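Local coordinates for NleG5-1 effector (Enterobacteria phage YYZ-2008, PDB 5VGC), which probably acts as a ubiquitin-protein transferase with a RING-like domain, an effector of enterohaemorrhagic Escherichia coli encoded on a phage, at residues R180-P184 with L185-S189. The protein carries 1 engineered substitution. Sequence-based numbering, arbitrary orientation.
Sequences RAAHP and LSRES. With CA (calcium ion), chain E.
H183 and E188 hold the two ends of a tight reversal of the chain, a worked example of a turn closed by its backbone and braced by its side chains. R187 N donates to H183 O at 2.8 Å, a bent bond that makes H183-R187 a five-residue alpha-turn. H183 N donates to E188 O, also at 2.8 Å but almost straight at 164°, and closes a wider loop around it. R187 takes a positive phi of 62°, which helps turn the chain back.

Side-chain bonds reinforce the turn. H183, its CG swung away from the backbone N (chi1 -172°), turns its ND1 edge to L185, and ND1 accepts L185 N at 3.2 Å in the ring plane. NE2 donates to R157 O, so both nitrogens are engaged and the ring's rotation is fixed; that pairing is consistent with a neutral ring protonated at NE2. R187, bent at chi2 and chi3, curls back until NH1 meets P184 O at 3.3 Å, in the guanidinium plane but above that of the carbonyl. S186 OG packs on H183 CB and is joined to E188 by weak bonds from E188 N and to OE1, which also accepts M160 N.

Van der Waals packing adds A182 CB, 3.6 Å from R187 O and over one guanidinium face, offset toward its rim; H183 CE1 comes within 3.8 Å of L185 CB.

At the start of 180-184, R180 O and a water that also bonds S189 OG bind a calcium ion. R180 ends helix 170-178 in a Schellman motif, and the turn leads on toward strand 195-196, with H183 and P184 lying on Y168 of strand 164-169 and P184 also touching L176 of the helix.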
ATOM      1  N   ARG A 180      14.505  -8.578  -0.823  1.00  9.33           N
ATOM      2  CA  ARG A 180      13.042  -8.695  -0.792  1.00  8.88           C
ATOM      3  C   ARG A 180      12.463  -9.090  -2.177  1.00  9.40           C
ATOM      4  O   ARG A 180      11.327  -8.725  -2.527  1.00  9.02           O
ATOM      5  CB  ARG A 180      12.407  -7.371  -0.272  1.00  9.33           C
ATOM      6  CG  ARG A 180      12.471  -7.163   1.237  1.00  9.73           C
ATOM      7  CD  ARG A 180      13.851  -6.760   1.739  1.00 10.48           C
ATOM      8  NE  ARG A 180      13.827  -6.441   3.176  1.00 13.00           N
ATOM      9  CZ  ARG A 180      14.886  -6.060   3.894  1.00 14.51           C
ATOM     10  NH1 ARG A 180      16.087  -5.955   3.327  1.00 18.46           N
ATOM     11  NH2 ARG A 180      14.751  -5.787   5.190  1.00 16.84           N
ATOM     12  N   ALA A 181      13.235  -9.858  -2.951  1.00 10.22           N
ATOM     13  CA  ALA A 181      12.814 -10.236  -4.304  1.00  9.90           C
ATOM     14  C   ALA A 181      11.790 -11.350  -4.232  1.00 10.77           C
ATOM     15  O   ALA A 181      11.770 -12.159  -3.283  1.00 11.06           O
ATOM     16  CB  ALA A 181      13.992 -10.711  -5.136  1.00 10.50           C
ATOM     17  N   ALA A 182      10.945 -11.390  -5.262  1.00 13.12           N
ATOM     18  CA  ALA A 182       9.905 -12.387  -5.377  1.00 13.39           C
ATOM     19  C   ALA A 182      10.500 -13.793  -5.649  1.00 12.69           C
ATOM     20  O   ALA A 182      11.611 -13.934  -6.166  1.00 11.09           O
ATOM     21  CB  ALA A 182       8.960 -11.974  -6.486  1.00 16.71           C
ATOM     22  N   HIS A 183       9.740 -14.820  -5.285  1.00 14.54           N
ATOM     23  CA  HIS A 183      10.107 -16.210  -5.540  1.00 11.93           C
ATOM     24  C   HIS A 183      10.178 -16.370  -7.046  1.00 12.85           C
ATOM     25  O   HIS A 183       9.213 -16.023  -7.740  1.00 12.01           O
ATOM     26  CB  HIS A 183       9.048 -17.161  -4.934  1.00 12.03           C
ATOM     27  CG  HIS A 183       9.426 -18.608  -4.979  1.00 14.64           C
ATOM     28  ND1 HIS A 183       9.627 -19.291  -6.156  1.00 18.45           N
ATOM     29  CD2 HIS A 183       9.634 -19.506  -3.989  1.00 17.29           C
ATOM     30  CE1 HIS A 183       9.958 -20.542  -5.896  1.00 15.66           C
ATOM     31  NE2 HIS A 183       9.971 -20.698  -4.588  1.00 16.48           N
ATOM     32  N   PRO A 184      11.317 -16.880  -7.574  1.00 15.46           N
ATOM     33  CA  PRO A 184      11.472 -16.906  -9.048  1.00 16.56           C
ATOM     34  C   PRO A 184      10.394 -17.650  -9.846  1.00 17.69           C
ATOM     35  O   PRO A 184      10.203 -17.335 -11.010  1.00 29.66           O
ATOM     36  CB  PRO A 184      12.865 -17.511  -9.259  1.00 14.51           C
ATOM     37  CG  PRO A 184      13.251 -18.105  -7.944  1.00 15.99           C
ATOM     38  CD  PRO A 184      12.555 -17.290  -6.895  1.00 15.14           C
ATOM     39  N   LEU A 185       9.703 -18.606  -9.233  1.00 16.68           N
ATOM     40  CA  LEU A 185       8.596 -19.333  -9.873  1.00 18.23           C
ATOM     41  C   LEU A 185       7.226 -18.736  -9.547  1.00 18.70           C
ATOM     42  O   LEU A 185       6.528 -18.242 -10.436  1.00 25.54           O
ATOM     43  CB  LEU A 185       8.626 -20.812  -9.477  1.00 19.15           C
ATOM     44  CG  LEU A 185       9.758 -21.685 -10.040  1.00 23.45           C
ATOM     45  CD1 LEU A 185       9.641 -23.118  -9.529  1.00 25.22           C
ATOM     46  CD2 LEU A 185       9.730 -21.646 -11.557  1.00 27.05           C
ATOM     47  N   SER A 186       6.835 -18.774  -8.283  1.00 25.22           N
ATOM     48  CA  SER A 186       5.482 -18.350  -7.902  1.00 25.74           C
ATOM     49  C   SER A 186       5.300 -16.830  -7.821  1.00 24.23           C
ATOM     50  O   SER A 186       4.160 -16.350  -7.809  1.00 24.00           O
ATOM     51  CB  SER A 186       5.065 -19.002  -6.568  1.00 24.85           C
ATOM     52  OG  SER A 186       5.761 -18.452  -5.470  1.00 21.08           O
ATOM     53  N   ARG A 187       6.410 -16.087  -7.755  1.00 24.08           N
ATOM     54  CA  ARG A 187       6.410 -14.632  -7.518  1.00 28.16           C
ATOM     55  C   ARG A 187       5.820 -14.197  -6.154  1.00 32.12           C
ATOM     56  O   ARG A 187       5.531 -13.012  -5.944  1.00 29.72           O
ATOM     57  CB  ARG A 187       5.758 -13.857  -8.661  1.00 26.61           C
ATOM     58  CG  ARG A 187       5.994 -14.441 -10.033  1.00 28.06           C
ATOM     59  CD  ARG A 187       7.435 -14.556 -10.435  1.00 27.57           C
ATOM     60  NE  ARG A 187       8.079 -13.253 -10.580  1.00 31.41           N
ATOM     61  CZ  ARG A 187       9.386 -13.054 -10.787  1.00 36.80           C
ATOM     62  NH1 ARG A 187      10.247 -14.081 -10.881  1.00 42.61           N
ATOM     63  NH2 ARG A 187       9.853 -11.806 -10.905  1.00 30.57           N
ATOM     64  N   GLU A 188       5.664 -15.145  -5.226  1.00 25.15           N
ATOM     65  CA  GLU A 188       5.222 -14.847  -3.874  1.00 25.38           C
ATOM     66  C   GLU A 188       6.426 -14.310  -3.102  1.00 29.18           C
ATOM     67  O   GLU A 188       7.580 -14.438  -3.541  1.00 28.66           O
ATOM     68  CB  GLU A 188       4.722 -16.116  -3.174  1.00 25.03           C
ATOM     69  CG  GLU A 188       3.520 -16.779  -3.828  1.00 27.42           C
ATOM     70  CD  GLU A 188       3.252 -18.202  -3.339  1.00 26.89           C
ATOM     71  OE1 GLU A 188       4.187 -18.884  -2.908  1.00 25.36           O
ATOM     72  OE2 GLU A 188       2.085 -18.656  -3.390  1.00 31.53           O
ATOM     73  N   SER A 189       6.153 -13.704  -1.953  1.00 26.63           N
ATOM     74  CA  SER A 189       7.213 -13.301  -1.039  1.00 21.06           C
ATOM     75  C   SER A 189       7.807 -14.560  -0.430  1.00 20.16           C
ATOM     76  O   SER A 189       7.080 -15.466  -0.026  1.00 21.77           O
ATOM     77  CB  SER A 189       6.688 -12.357   0.042  1.00 20.62           C
ATOM     78  OG  SER A 189       6.849 -11.004  -0.369  1.00 23.37           O
TER
HETATM   79 CA    CA E 303       9.080  -7.805  -2.901  1.00 44.54          CA
HETATM   80  O   HOH W   1       8.275  -9.991  -2.802  1.00 21.60           O